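Local atomic coordinates of tryptophan halogenase superfamily (Brevundimonas sp. BAL3, PDB entry 6FRL), a protein that is a flavin-dependent halogenase that prefers bromination over chlorination and, as in its relatives, probably installs the halogen on an electron-rich aromatic substrate. Residues L291-A296 / D301-E306; A275-G280 / L399-N404; L91-P96 / D410-C415. All coordinates share one frame; numbering follows the deposited sequence.

Interaction 1: residues L291-A296 / D301-E306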
ATOM      1  N   LEU B 291      21.412 -23.545  15.901  1.00 35.53           N
ATOM      2  CA  LEU B 291      22.433 -22.578  15.623  1.00 37.07           C
ATOM      3  C   LEU B 291      22.526 -22.453  14.111  1.00 37.69           C
ATOM      4  O   LEU B 291      22.706 -23.459  13.403  1.00 32.91           O
ATOM      5  CB  LEU B 291      23.792 -23.016  16.192  1.00 38.06           C
ATOM      6  CG  LEU B 291      24.857 -21.899  16.254  1.00 37.50           C
ATOM      7  CD1 LEU B 291      24.808 -21.197  17.607  1.00 37.78           C
ATOM      8  CD2 LEU B 291      26.269 -22.412  15.969  1.00 40.41           C
ATOM      9  N   VAL B 292      22.383 -21.216  13.632  1.00 40.73           N
ATOM     10  CA  VAL B 292      22.682 -20.836  12.237  1.00 44.63           C
ATOM     11  C   VAL B 292      24.084 -20.216  12.220  1.00 43.80           C
ATOM     12  O   VAL B 292      24.369 -19.383  13.068  1.00 40.53           O
ATOM     13  CB  VAL B 292      21.663 -19.780  11.735  1.00 45.73           C
ATOM     14  CG1 VAL B 292      22.068 -19.226  10.356  1.00 45.40           C
ATOM     15  CG2 VAL B 292      20.256 -20.374  11.734  1.00 48.13           C
ATOM     16  N   PHE B 293      24.941 -20.580  11.268  1.00 44.25           N
ATOM     17  CA  PHE B 293      26.336 -20.102  11.311  1.00 43.07           C
ATOM     18  C   PHE B 293      27.075 -20.182   9.971  1.00 43.25           C
ATOM     19  O   PHE B 293      26.601 -20.811   9.015  1.00 37.18           O
ATOM     20  CB  PHE B 293      27.104 -20.892  12.373  1.00 44.91           C
ATOM     21  CG  PHE B 293      27.234 -22.354  12.054  1.00 48.77           C
ATOM     22  CD1 PHE B 293      26.206 -23.240  12.353  1.00 51.54           C
ATOM     23  CD2 PHE B 293      28.379 -22.838  11.422  1.00 51.41           C
ATOM     24  CE1 PHE B 293      26.326 -24.583  12.036  1.00 55.33           C
ATOM     25  CE2 PHE B 293      28.511 -24.178  11.094  1.00 56.24           C
ATOM     26  CZ  PHE B 293      27.486 -25.056  11.410  1.00 58.28           C
ATOM     27  N   SER B 294      28.252 -19.540   9.927  1.00 50.42           N
ATOM     28  CA  SER B 294      29.177 -19.586   8.748  1.00 49.86           C
ATOM     29  C   SER B 294      30.229 -20.699   8.889  1.00 43.67           C
ATOM     30  O   SER B 294      31.089 -20.613   9.746  1.00 38.71           O
ATOM     31  CB  SER B 294      29.892 -18.240   8.563  1.00 46.59           C
ATOM     32  OG  SER B 294      30.850 -18.281   7.510  1.00 42.56           O
ATOM     33  N   SER B 295      30.173 -21.729   8.042  1.00 47.96           N
ATOM     34  CA  SER B 295      31.149 -22.847   8.115  1.00 49.15           C
ATOM     35  C   SER B 295      32.581 -22.367   7.810  1.00 49.98           C
ATOM     36  O   SER B 295      33.539 -22.894   8.364  1.00 49.97           O
ATOM     37  CB  SER B 295      30.740 -24.054   7.241  1.00 45.73           C
ATOM     38  OG  SER B 295      30.810 -23.775   5.865  1.00 45.15           O
ATOM     39  N   ALA B 296      32.707 -21.330   6.989  1.00 50.18           N
ATOM     40  CA  ALA B 296      33.995 -20.680   6.754  1.00 49.56           C
ATOM     41  C   ALA B 296      34.651 -20.033   7.998  1.00 48.34           C
ATOM     42  O   ALA B 296      35.842 -19.711   7.950  1.00 53.52           O
ATOM     43  CB  ALA B 296      33.872 -19.681   5.612  1.00 48.42           C
ATOM     44  N   ASP B 301      32.482 -29.162  15.097  1.00 67.09           N
ATOM     45  CA  ASP B 301      32.647 -29.296  16.560  1.00 66.89           C
ATOM     46  C   ASP B 301      32.594 -27.956  17.299  1.00 64.08           C
ATOM     47  O   ASP B 301      32.074 -27.898  18.421  1.00 62.93           O
ATOM     48  CB  ASP B 301      33.949 -30.041  16.930  1.00 70.91           C
ATOM     49  CG  ASP B 301      33.982 -31.475  16.418  1.00 75.64           C
ATOM     50  OD1 ASP B 301      32.916 -32.127  16.303  1.00 78.13           O
ATOM     51  OD2 ASP B 301      35.099 -31.941  16.133  1.00 80.24           O
ATOM     52  N   GLN B 302      33.129 -26.893  16.683  1.00 59.63           N
ATOM     53  CA  GLN B 302      33.045 -25.529  17.264  1.00 58.03           C
ATOM     54  C   GLN B 302      31.577 -25.047  17.353  1.00 59.58           C
ATOM     55  O   GLN B 302      31.156 -24.457  18.371  1.00 64.98           O
ATOM     56  CB  GLN B 302      33.935 -24.523  16.496  1.00 58.32           C
ATOM     57  CG  GLN B 302      35.455 -24.672  16.729  1.00 55.46           C
ATOM     58  CD  GLN B 302      36.337 -23.938  15.700  1.00 53.23           C
ATOM     59  OE1 GLN B 302      35.855 -23.386  14.714  1.00 56.33           O
ATOM     60  NE2 GLN B 302      37.630 -23.944  15.931  1.00 49.47           N
ATOM     61  N   ALA B 303      30.807 -25.346  16.302  1.00 54.92           N
ATOM     62  CA  ALA B 303      29.373 -25.064  16.258  1.00 51.05           C
ATOM     63  C   ALA B 303      28.601 -25.769  17.359  1.00 46.61           C
ATOM     64  O   ALA B 303      27.751 -25.177  18.007  1.00 44.25           O
ATOM     65  CB  ALA B 303      28.801 -25.453  14.899  1.00 53.59           C
ATOM     66  N   LEU B 304      28.871 -27.048  17.557  1.00 48.58           N
ATOM     67  CA  LEU B 304      28.178 -27.821  18.591  1.00 48.84           C
ATOM     68  C   LEU B 304      28.596 -27.372  19.997  1.00 53.73           C
ATOM     69  O   LEU B 304      27.786 -27.442  20.938  1.00 51.59           O
ATOM     70  CB  LEU B 304      28.422 -29.318  18.388  1.00 52.17           C
ATOM     71  CG  LEU B 304      27.963 -29.920  17.039  1.00 52.56           C
ATOM     72  CD1 LEU B 304      28.288 -31.400  16.904  1.00 53.88           C
ATOM     73  CD2 LEU B 304      26.478 -29.708  16.818  1.00 55.06           C
ATOM     74  N   ALA B 305      29.840 -26.888  20.126  1.00 57.61           N
ATOM     75  CA  ALA B 305      30.349 -26.301  21.380  1.00 62.49           C
ATOM     76  C   ALA B 305      29.619 -25.017  21.802  1.00 61.58           C
ATOM     77  O   ALA B 305      29.526 -24.711  22.996  1.00 64.69           O
ATOM     78  CB  ALA B 305      31.854 -26.038  21.274  1.00 63.66           C
ATOM     79  N   GLU B 306      29.132 -24.256  20.832  1.00 58.63           N
ATOM     80  CA  GLU B 306      28.293 -23.084  21.122  1.00 57.41           C
ATOM     81  C   GLU B 306      26.825 -23.474  21.448  1.00 52.79           C
ATOM     82  O   GLU B 306      26.227 -22.932  22.389  1.00 48.06           O
ATOM     83  CB  GLU B 306      28.348 -22.098  19.943  1.00 60.82           C
ATOM     84  CG  GLU B 306      29.749 -21.652  19.559  1.00 60.76           C
ATOM     85  CD  GLU B 306      29.789 -20.353  18.788  1.00 64.73           C
ATOM     86  OE1 GLU B 306      29.126 -20.242  17.725  1.00 65.98           O
ATOM     87  OE2 GLU B 306      30.501 -19.442  19.259  1.00 66.07           O
TER
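A303, on the short helix 300-307, packs onto L291 and F293 at the end of strand 286-293, where the chain, after a short loop, turns back obliquely beside a mixed sheet. The strand and helix segments run at 140° to each other, with axes 9.5 Å apart. The methyl of A303 sits over one face of the F293 ring: its CB lies 3.9 Å from the ring centroid and only 17° off the normal, a clear CH-pi contact. F293 is set for this by its first torsion (chi1 65°), which places CG between the backbone N and the carbonyl carbon and swings the ring toward the helix. Alongside, L291 offers one branch, CD2, which reaches A303 CB at 4.1 Å and also lies 3.7 Å from the backbone O of A303. The E306 side chain crosses that of L291 at about a right angle, with OE1 4.0 Å from L291 CD2. Its other carboxylate oxygen, OE2, is hydrogen-bonded to S274. Y252 of strand 250-257 touches both F293 and A303. The chemistry is therefore mainly dispersion between methyls and a ring, while E306 OE2 finds its partner outside the two segments.

Interaction 2: residues A275-G280 / L399-N404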
ATOM      1  N   ALA B 275      29.854 -16.718  15.397  1.00 39.73           N
ATOM      2  CA  ALA B 275      29.814 -16.697  13.918  1.00 44.02           C
ATOM      3  C   ALA B 275      28.465 -17.071  13.338  1.00 45.30           C
ATOM      4  O   ALA B 275      28.381 -17.817  12.353  1.00 47.59           O
ATOM      5  CB  ALA B 275      30.923 -17.569  13.323  1.00 44.78           C
ATOM      6  N   GLY B 276      27.431 -16.474  13.930  1.00 45.75           N
ATOM      7  CA  GLY B 276      26.026 -16.759  13.620  1.00 42.24           C
ATOM      8  C   GLY B 276      25.168 -16.576  14.850  1.00 37.92           C
ATOM      9  O   GLY B 276      25.500 -15.773  15.724  1.00 35.92           O
ATOM     10  N   TRP B 277      24.085 -17.342  14.948  1.00 38.10           N
ATOM     11  CA  TRP B 277      23.103 -17.121  16.010  1.00 36.96           C
ATOM     12  C   TRP B 277      22.272 -18.373  16.378  1.00 35.89           C
ATOM     13  O   TRP B 277      22.063 -19.268  15.577  1.00 34.48           O
ATOM     14  CB  TRP B 277      22.184 -15.934  15.615  1.00 35.87           C
ATOM     15  CG  TRP B 277      21.479 -16.122  14.318  1.00 32.51           C
ATOM     16  CD1 TRP B 277      21.942 -15.793  13.081  1.00 34.30           C
ATOM     17  CD2 TRP B 277      20.186 -16.695  14.124  1.00 32.64           C
ATOM     18  NE1 TRP B 277      21.008 -16.132  12.106  1.00 34.62           N
ATOM     19  CE2 TRP B 277      19.929 -16.704  12.722  1.00 32.92           C
ATOM     20  CE3 TRP B 277      19.223 -17.221  14.989  1.00 31.25           C
ATOM     21  CZ2 TRP B 277      18.750 -17.195  12.178  1.00 30.84           C
ATOM     22  CZ3 TRP B 277      18.046 -17.712  14.442  1.00 32.80           C
ATOM     23  CH2 TRP B 277      17.827 -17.707  13.038  1.00 31.94           C
ATOM     24  N   GLN B 278      21.791 -18.389  17.612  1.00 36.62           N
ATOM     25  CA  GLN B 278      21.047 -19.490  18.175  1.00 35.99           C
ATOM     26  C   GLN B 278      19.565 -19.119  18.338  1.00 37.52           C
ATOM     27  O   GLN B 278      19.223 -18.011  18.769  1.00 34.63           O
ATOM     28  CB  GLN B 278      21.650 -19.867  19.541  1.00 35.58           C
ATOM     29  CG  GLN B 278      20.896 -20.925  20.366  1.00 36.49           C
ATOM     30  CD  GLN B 278      21.516 -21.156  21.731  1.00 37.68           C
ATOM     31  OE1 GLN B 278      22.577 -20.620  22.048  1.00 43.23           O
ATOM     32  NE2 GLN B 278      20.870 -21.975  22.544  1.00 37.24           N
ATOM     33  N   TRP B 279      18.692 -20.075  18.025  1.00 37.37           N
ATOM     34  CA  TRP B 279      17.267 -19.907  18.226  1.00 36.50           C
ATOM     35  C   TRP B 279      16.744 -20.783  19.390  1.00 37.44           C
ATOM     36  O   TRP B 279      17.353 -21.806  19.770  1.00 40.14           O
ATOM     37  CB  TRP B 279      16.539 -20.158  16.903  1.00 35.34           C
ATOM     38  CG  TRP B 279      16.223 -21.593  16.513  1.00 35.48           C
ATOM     39  CD1 TRP B 279      15.249 -22.415  17.056  1.00 32.73           C
ATOM     40  CD2 TRP B 279      16.795 -22.322  15.418  1.00 33.17           C
ATOM     41  NE1 TRP B 279      15.216 -23.610  16.382  1.00 33.48           N
ATOM     42  CE2 TRP B 279      16.151 -23.587  15.375  1.00 32.88           C
ATOM     43  CE3 TRP B 279      17.794 -22.036  14.477  1.00 31.59           C
ATOM     44  CZ2 TRP B 279      16.479 -24.567  14.428  1.00 31.43           C
ATOM     45  CZ3 TRP B 279      18.125 -23.008  13.528  1.00 32.29           C
ATOM     46  CH2 TRP B 279      17.460 -24.265  13.511  1.00 33.01           C
ATOM     47  N   GLY B 280      15.619 -20.356  19.945  1.00 34.38           N
ATOM     48  CA  GLY B 280      15.008 -21.021  21.074  1.00 34.37           C
ATOM     49  C   GLY B 280      13.509 -20.838  21.040  1.00 34.14           C
ATOM     50  O   GLY B 280      13.013 -19.790  21.413  1.00 35.04           O
ATOM     51  N   LEU B 399      19.557  -6.317   7.289  1.00 27.41           N
ATOM     52  CA  LEU B 399      19.682  -5.195   8.224  1.00 26.85           C
ATOM     53  C   LEU B 399      20.178  -5.610   9.599  1.00 26.81           C
ATOM     54  O   LEU B 399      20.978  -4.873  10.198  1.00 28.74           O
ATOM     55  CB  LEU B 399      18.346  -4.420   8.373  1.00 26.21           C
ATOM     56  CG  LEU B 399      18.410  -3.122   9.184  1.00 25.66           C
ATOM     57  CD1 LEU B 399      19.294  -2.093   8.508  1.00 27.06           C
ATOM     58  CD2 LEU B 399      17.046  -2.542   9.439  1.00 26.04           C
ATOM     59  N   HIS B 400      19.697  -6.754  10.098  1.00 26.18           N
ATOM     60  CA  HIS B 400      20.041  -7.239  11.437  1.00 27.89           C
ATOM     61  C   HIS B 400      21.588  -7.454  11.557  1.00 31.45           C
ATOM     62  O   HIS B 400      22.234  -7.109  12.577  1.00 32.98           O
ATOM     63  CB  HIS B 400      19.317  -8.551  11.759  1.00 28.26           C
ATOM     64  CG  HIS B 400      17.821  -8.450  11.930  1.00 29.49           C
ATOM     65  ND1 HIS B 400      16.960  -8.188  10.885  1.00 29.09           N
ATOM     66  CD2 HIS B 400      17.027  -8.689  13.017  1.00 29.02           C
ATOM     67  CE1 HIS B 400      15.708  -8.236  11.320  1.00 27.62           C
ATOM     68  NE2 HIS B 400      15.721  -8.537  12.609  1.00 26.91           N
ATOM     69  N   TYR B 401      22.172  -8.015  10.512  1.00 31.91           N
ATOM     70  CA  TYR B 401      23.616  -8.238  10.477  1.00 34.64           C
ATOM     71  C   TYR B 401      24.377  -6.922  10.247  1.00 33.41           C
ATOM     72  O   TYR B 401      25.369  -6.642  10.912  1.00 29.71           O
ATOM     73  CB  TYR B 401      23.987  -9.220   9.349  1.00 34.33           C
ATOM     74  CG  TYR B 401      23.544 -10.651   9.551  1.00 35.80           C
ATOM     75  CD1 TYR B 401      24.214 -11.490  10.459  1.00 36.77           C
ATOM     76  CD2 TYR B 401      22.482 -11.202   8.813  1.00 34.01           C
ATOM     77  CE1 TYR B 401      23.810 -12.809  10.645  1.00 34.34           C
ATOM     78  CE2 TYR B 401      22.091 -12.526   8.989  1.00 32.12           C
ATOM     79  CZ  TYR B 401      22.759 -13.321   9.901  1.00 32.86           C
ATOM     80  OH  TYR B 401      22.423 -14.640  10.078  1.00 32.75           O
ATOM     81  N   LYS B 402      23.895  -6.136   9.282  1.00 35.06           N
ATOM     82  CA  LYS B 402      24.506  -4.864   8.900  1.00 32.55           C
ATOM     83  C   LYS B 402      24.718  -3.881  10.050  1.00 34.05           C
ATOM     84  O   LYS B 402      25.704  -3.146  10.025  1.00 35.02           O
ATOM     85  CB  LYS B 402      23.671  -4.207   7.810  1.00 30.25           C
ATOM     86  CG  LYS B 402      24.241  -2.891   7.261  1.00 31.45           C
ATOM     87  CD  LYS B 402      25.674  -3.045   6.774  1.00 31.54           C
ATOM     88  CE  LYS B 402      26.106  -1.949   5.825  1.00 30.68           C
ATOM     89  NZ  LYS B 402      27.567  -2.047   5.524  1.00 30.55           N
ATOM     90  N   LEU B 403      23.809  -3.870  11.036  1.00 33.82           N
ATOM     91  CA  LEU B 403      23.838  -2.908  12.150  1.00 33.96           C
ATOM     92  C   LEU B 403      24.396  -3.448  13.483  1.00 32.94           C
ATOM     93  O   LEU B 403      24.369  -2.753  14.532  1.00 31.02           O
ATOM     94  CB  LEU B 403      22.422  -2.383  12.400  1.00 34.69           C
ATOM     95  CG  LEU B 403      21.685  -1.743  11.220  1.00 34.40           C
ATOM     96  CD1 LEU B 403      20.330  -1.256  11.680  1.00 33.39           C
ATOM     97  CD2 LEU B 403      22.491  -0.587  10.655  1.00 33.34           C
ATOM     98  N   ASN B 404      24.922  -4.665  13.464  1.00 34.25           N
ATOM     99  CA  ASN B 404      25.446  -5.253  14.689  1.00 36.32           C
ATOM    100  C   ASN B 404      26.600  -4.382  15.240  1.00 38.10           C
ATOM    101  O   ASN B 404      27.261  -3.684  14.479  1.00 43.28           O
ATOM    102  CB  ASN B 404      25.848  -6.708  14.452  1.00 34.26           C
ATOM    103  CG  ASN B 404      27.293  -6.855  14.043  1.00 34.14           C
ATOM    104  OD1 ASN B 404      28.179  -6.869  14.903  1.00 33.45           O
ATOM    105  ND2 ASN B 404      27.542  -7.006  12.741  1.00 31.05           N
TER
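W277 and Y401 meet rim to rim. The phenol oxygen of Y401 comes in at the edge of the indole, in its plane, with OH 2.9 Å from W277 NE1 and 3.3 Å from W277 CD1. Neither ring lies over the other's face: the centroid of the tyrosine ring and that of the indole's five-membered ring are 6.0 Å apart, and their planes make 54°. The two side chains cross at about a right angle. The first torsion of W277 (chi1 57°) turns the indole so that its NE1 and CD1 edge faces the helix. E348 is what joins the two polar ends, because its OE1 is hydrogen-bonded both to W277 NE1 and to Y401 OH. The strand sequence G276-W277-Q278-W279-G280 opens the GWxWxIP signature of flavin-dependent halogenases, so W277 is the first tryptophan of that motif. A phenylalanine in its place would lack the indole N-H and would probably leave E348 OE1 with one partner fewer and the Y401 hydroxyl beside a bare hydrocarbon edge. Farther out, H400, next to Y401 on the helix, is hydrogen-bonded through NE2 to E351, while L350 packs on both W277 and H400. Y401 itself stands where helix 376-402 runs out. There N404 folds back and its ND2 donates to Y401 O at 2.9 Å, nearly straight at 170° and in the carbonyl plane; N404 N bonds to the same oxygen. C415 of helix 410-417 touches the Y401 side chain, and V292 of the adjoining strand touches W277.

Interaction 3: residues L91-P96 / D410-C415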
ATOM      1  N   LEU B  91      19.273 -11.071  21.730  1.00 32.73           N
ATOM      2  CA  LEU B  91      20.259 -11.038  22.822  1.00 32.16           C
ATOM      3  C   LEU B  91      21.653 -11.024  22.251  1.00 31.51           C
ATOM      4  O   LEU B  91      21.952 -11.798  21.315  1.00 33.72           O
ATOM      5  CB  LEU B  91      20.089 -12.241  23.760  1.00 34.27           C
ATOM      6  CG  LEU B  91      18.715 -12.295  24.450  1.00 35.16           C
ATOM      7  CD1 LEU B  91      18.484 -13.590  25.208  1.00 38.95           C
ATOM      8  CD2 LEU B  91      18.546 -11.090  25.360  1.00 35.75           C
ATOM      9  N   ASP B  92      22.459 -10.086  22.767  1.00 30.70           N
ATOM     10  CA  ASP B  92      23.902  -9.975  22.484  1.00 34.94           C
ATOM     11  C   ASP B  92      24.268  -9.580  21.035  1.00 36.42           C
ATOM     12  O   ASP B  92      25.391  -9.857  20.624  1.00 40.09           O
ATOM     13  CB  ASP B  92      24.685 -11.258  22.897  1.00 34.71           C
ATOM     14  CG  ASP B  92      24.439 -11.674  24.355  1.00 37.03           C
ATOM     15  OD1 ASP B  92      24.120 -10.843  25.249  1.00 42.25           O
ATOM     16  OD2 ASP B  92      24.575 -12.863  24.627  1.00 37.00           O
ATOM     17  N   TRP B  93      23.373  -8.927  20.276  1.00 37.03           N
ATOM     18  CA  TRP B  93      23.717  -8.476  18.892  1.00 36.65           C
ATOM     19  C   TRP B  93      24.524  -7.168  18.890  1.00 38.54           C
ATOM     20  O   TRP B  93      25.181  -6.833  17.896  1.00 33.53           O
ATOM     21  CB  TRP B  93      22.468  -8.354  17.978  1.00 34.49           C
ATOM     22  CG  TRP B  93      21.877  -9.681  17.604  1.00 33.45           C
ATOM     23  CD1 TRP B  93      21.268 -10.580  18.453  1.00 33.96           C
ATOM     24  CD2 TRP B  93      21.880 -10.298  16.305  1.00 32.14           C
ATOM     25  NE1 TRP B  93      20.890 -11.709  17.750  1.00 34.64           N
ATOM     26  CE2 TRP B  93      21.259 -11.563  16.440  1.00 32.25           C
ATOM     27  CE3 TRP B  93      22.350  -9.912  15.046  1.00 30.31           C
ATOM     28  CZ2 TRP B  93      21.091 -12.425  15.362  1.00 33.19           C
ATOM     29  CZ3 TRP B  93      22.168 -10.775  13.971  1.00 28.94           C
ATOM     30  CH2 TRP B  93      21.549 -12.008  14.133  1.00 30.38           C
ATOM     31  N   SER B  94      24.440  -6.430  19.996  1.00 43.27           N
ATOM     32  CA  SER B  94      25.146  -5.156  20.155  1.00 47.39           C
ATOM     33  C   SER B  94      26.362  -5.236  21.116  1.00 53.56           C
ATOM     34  O   SER B  94      27.000  -4.222  21.375  1.00 66.13           O
ATOM     35  CB  SER B  94      24.155  -4.067  20.606  1.00 46.42           C
ATOM     36  OG  SER B  94      23.365  -3.611  19.525  1.00 44.30           O
ATOM     37  N   GLY B  95      26.701  -6.440  21.584  1.00 54.68           N
ATOM     38  CA  GLY B  95      27.688  -6.671  22.622  1.00 53.22           C
ATOM     39  C   GLY B  95      27.055  -7.358  23.828  1.00 53.72           C
ATOM     40  O   GLY B  95      25.838  -7.256  24.018  1.00 46.47           O
ATOM     41  N   PRO B  96      27.868  -8.072  24.640  1.00 56.23           N
ATOM     42  CA  PRO B  96      27.444  -8.718  25.881  1.00 53.96           C
ATOM     43  C   PRO B  96      26.407  -7.963  26.723  1.00 51.55           C
ATOM     44  O   PRO B  96      26.626  -6.800  27.089  1.00 45.73           O
ATOM     45  CB  PRO B  96      28.765  -8.842  26.645  1.00 55.75           C
ATOM     46  CG  PRO B  96      29.750  -9.159  25.570  1.00 59.63           C
ATOM     47  CD  PRO B  96      29.227  -8.537  24.284  1.00 62.49           C
ATOM     48  N   ASP B 410      35.850 -11.628  13.463  1.00 57.10           N
ATOM     49  CA  ASP B 410      35.892 -11.131  12.091  1.00 62.51           C
ATOM     50  C   ASP B 410      34.559 -11.239  11.368  1.00 59.63           C
ATOM     51  O   ASP B 410      34.248 -10.393  10.506  1.00 59.32           O
ATOM     52  CB  ASP B 410      36.970 -11.868  11.259  1.00 71.74           C
ATOM     53  CG  ASP B 410      38.399 -11.379  11.546  1.00 71.75           C
ATOM     54  OD1 ASP B 410      38.600 -10.482  12.407  1.00 67.99           O
ATOM     55  OD2 ASP B 410      39.315 -11.919  10.891  1.00 69.65           O
ATOM     56  N   PHE B 411      33.809 -12.298  11.688  1.00 53.40           N
ATOM     57  CA  PHE B 411      32.460 -12.498  11.173  1.00 49.38           C
ATOM     58  C   PHE B 411      31.624 -11.210  11.286  1.00 48.78           C
ATOM     59  O   PHE B 411      31.045 -10.732  10.292  1.00 41.23           O
ATOM     60  CB  PHE B 411      31.787 -13.638  11.941  1.00 49.01           C
ATOM     61  CG  PHE B 411      30.344 -13.852  11.571  1.00 44.40           C
ATOM     62  CD1 PHE B 411      30.013 -14.509  10.403  1.00 45.83           C
ATOM     63  CD2 PHE B 411      29.323 -13.378  12.384  1.00 42.60           C
ATOM     64  CE1 PHE B 411      28.688 -14.688  10.050  1.00 49.80           C
ATOM     65  CE2 PHE B 411      28.001 -13.565  12.044  1.00 43.64           C
ATOM     66  CZ  PHE B 411      27.682 -14.216  10.877  1.00 45.81           C
ATOM     67  N   TRP B 412      31.622 -10.650  12.494  1.00 46.56           N
ATOM     68  CA  TRP B 412      30.802  -9.496  12.835  1.00 48.61           C
ATOM     69  C   TRP B 412      31.302  -8.153  12.263  1.00 47.96           C
ATOM     70  O   TRP B 412      30.468  -7.353  11.836  1.00 46.33           O
ATOM     71  CB  TRP B 412      30.560  -9.428  14.361  1.00 45.20           C
ATOM     72  CG  TRP B 412      29.642 -10.543  14.890  1.00 46.13           C
ATOM     73  CD1 TRP B 412      29.983 -11.556  15.746  1.00 50.44           C
ATOM     74  CD2 TRP B 412      28.257 -10.754  14.574  1.00 47.26           C
ATOM     75  NE1 TRP B 412      28.905 -12.376  15.988  1.00 49.76           N
ATOM     76  CE2 TRP B 412      27.832 -11.906  15.279  1.00 49.93           C
ATOM     77  CE3 TRP B 412      27.334 -10.089  13.759  1.00 46.13           C
ATOM     78  CZ2 TRP B 412      26.530 -12.387  15.202  1.00 49.40           C
ATOM     79  CZ3 TRP B 412      26.048 -10.559  13.681  1.00 44.13           C
ATOM     80  CH2 TRP B 412      25.655 -11.699  14.394  1.00 49.37           C
ATOM     81  N   ARG B 413      32.616  -7.903  12.234  1.00 52.17           N
ATOM     82  CA  ARG B 413      33.166  -6.718  11.512  1.00 56.38           C
ATOM     83  C   ARG B 413      32.748  -6.737  10.047  1.00 53.63           C
ATOM     84  O   ARG B 413      32.308  -5.718   9.493  1.00 50.52           O
ATOM     85  CB  ARG B 413      34.698  -6.651  11.548  1.00 67.50           C
ATOM     86  CG  ARG B 413      35.314  -6.374  12.909  1.00 81.00           C
ATOM     87  CD  ARG B 413      36.843  -6.467  12.843  1.00 92.36           C
ATOM     88  NE  ARG B 413      37.442  -6.540  14.184  1.00101.24           N
ATOM     89  CZ  ARG B 413      37.699  -7.658  14.888  1.00 99.35           C
ATOM     90  NH1 ARG B 413      37.450  -8.866  14.409  1.00 96.39           N
ATOM     91  NH2 ARG B 413      38.234  -7.576  16.099  1.00102.87           N
ATOM     92  N   ASP B 414      32.906  -7.900   9.421  1.00 50.98           N
ATOM     93  CA  ASP B 414      32.585  -8.052   8.015  1.00 55.75           C
ATOM     94  C   ASP B 414      31.133  -7.780   7.737  1.00 55.01           C
ATOM     95  O   ASP B 414      30.817  -7.107   6.761  1.00 60.94           O
ATOM     96  CB  ASP B 414      32.939  -9.457   7.508  1.00 64.87           C
ATOM     97  CG  ASP B 414      34.441  -9.686   7.384  1.00 64.92           C
ATOM     98  OD1 ASP B 414      35.248  -8.742   7.588  1.00 62.35           O
ATOM     99  OD2 ASP B 414      34.791 -10.840   7.075  1.00 65.79           O
ATOM    100  N   CYS B 415      30.248  -8.292   8.586  1.00 54.74           N
ATOM    101  CA  CYS B 415      28.792  -8.036   8.447  1.00 52.05           C
ATOM    102  C   CYS B 415      28.508  -6.528   8.452  1.00 50.21           C
ATOM    103  O   CYS B 415      27.782  -6.039   7.578  1.00 47.02           O
ATOM    104  CB  CYS B 415      27.998  -8.748   9.548  1.00 53.69           C
ATOM    105  SG  CYS B 415      27.702 -10.499   9.222  1.00 50.22           S
TER
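W93 presents one face of its indole to W412, and the chain that brings it there starts at L91, the last residue of strand 87-91. D92 then turns the chain with positive backbone angles, and its carboxylate OD1 is hydrogen-bonded to G97 N. W93 follows, with CG anti to its own carbonyl carbon (chi1 -71°), and its side chain runs across to the helix. The outer corner of W412 points at this face: W412 CH2 is 3.6 Å from W93 CZ3 and 3.8 Å from W93 CE3. The six-membered rings have centroids 5.3 Å apart and planes at 71°, an offset edge-to-face pair in which W412 gives the edge and W93 the face. W93 also meets the F90 ring edge-to-face and the W277 ring with planes at about 45°, and makes a weak NE1 bond to V270 O.

On the helix side, W412 is fixed at two places. Its NE1 is hydrogen-bonded to R273 O, and F411 CD2 sits 3.5 Å above the plane of its ring, over the centre. Together these probably restrict the rotation of the W412 indole and so keep its CH2 corner aimed at the W93 face. The tryptophan pair thus joins the loop between strands 87-91 and 99-103 to helix 410-417, resting on A272 of strand 268-273, with Y401 of helix 376-402 against W412.

Overall arrangement
Interactions 2 and 3 lie close together, centres about 7 Å apart: N404 ND2 is probably hydrogen-bonded to W412 O at 3.1 Å, and G276 O packs 3.6 Å from W412 CZ2. Interaction 1 stands farther off, its centre about 13 Å from that of interaction 2 and about 15 Å from that of interaction 3. It is joined to interaction 2 through the sheet, where strands 276-282 and 286-293 are neighbours and V292 N probably bonds to W277 O at 2.8 Å. With interaction 3 its link is thin, S294 CB touching F411 CE1. Interaction 2 carries the first tryptophan of the GWxWxIP motif, a family signature; its relation to the active site can only be inferred.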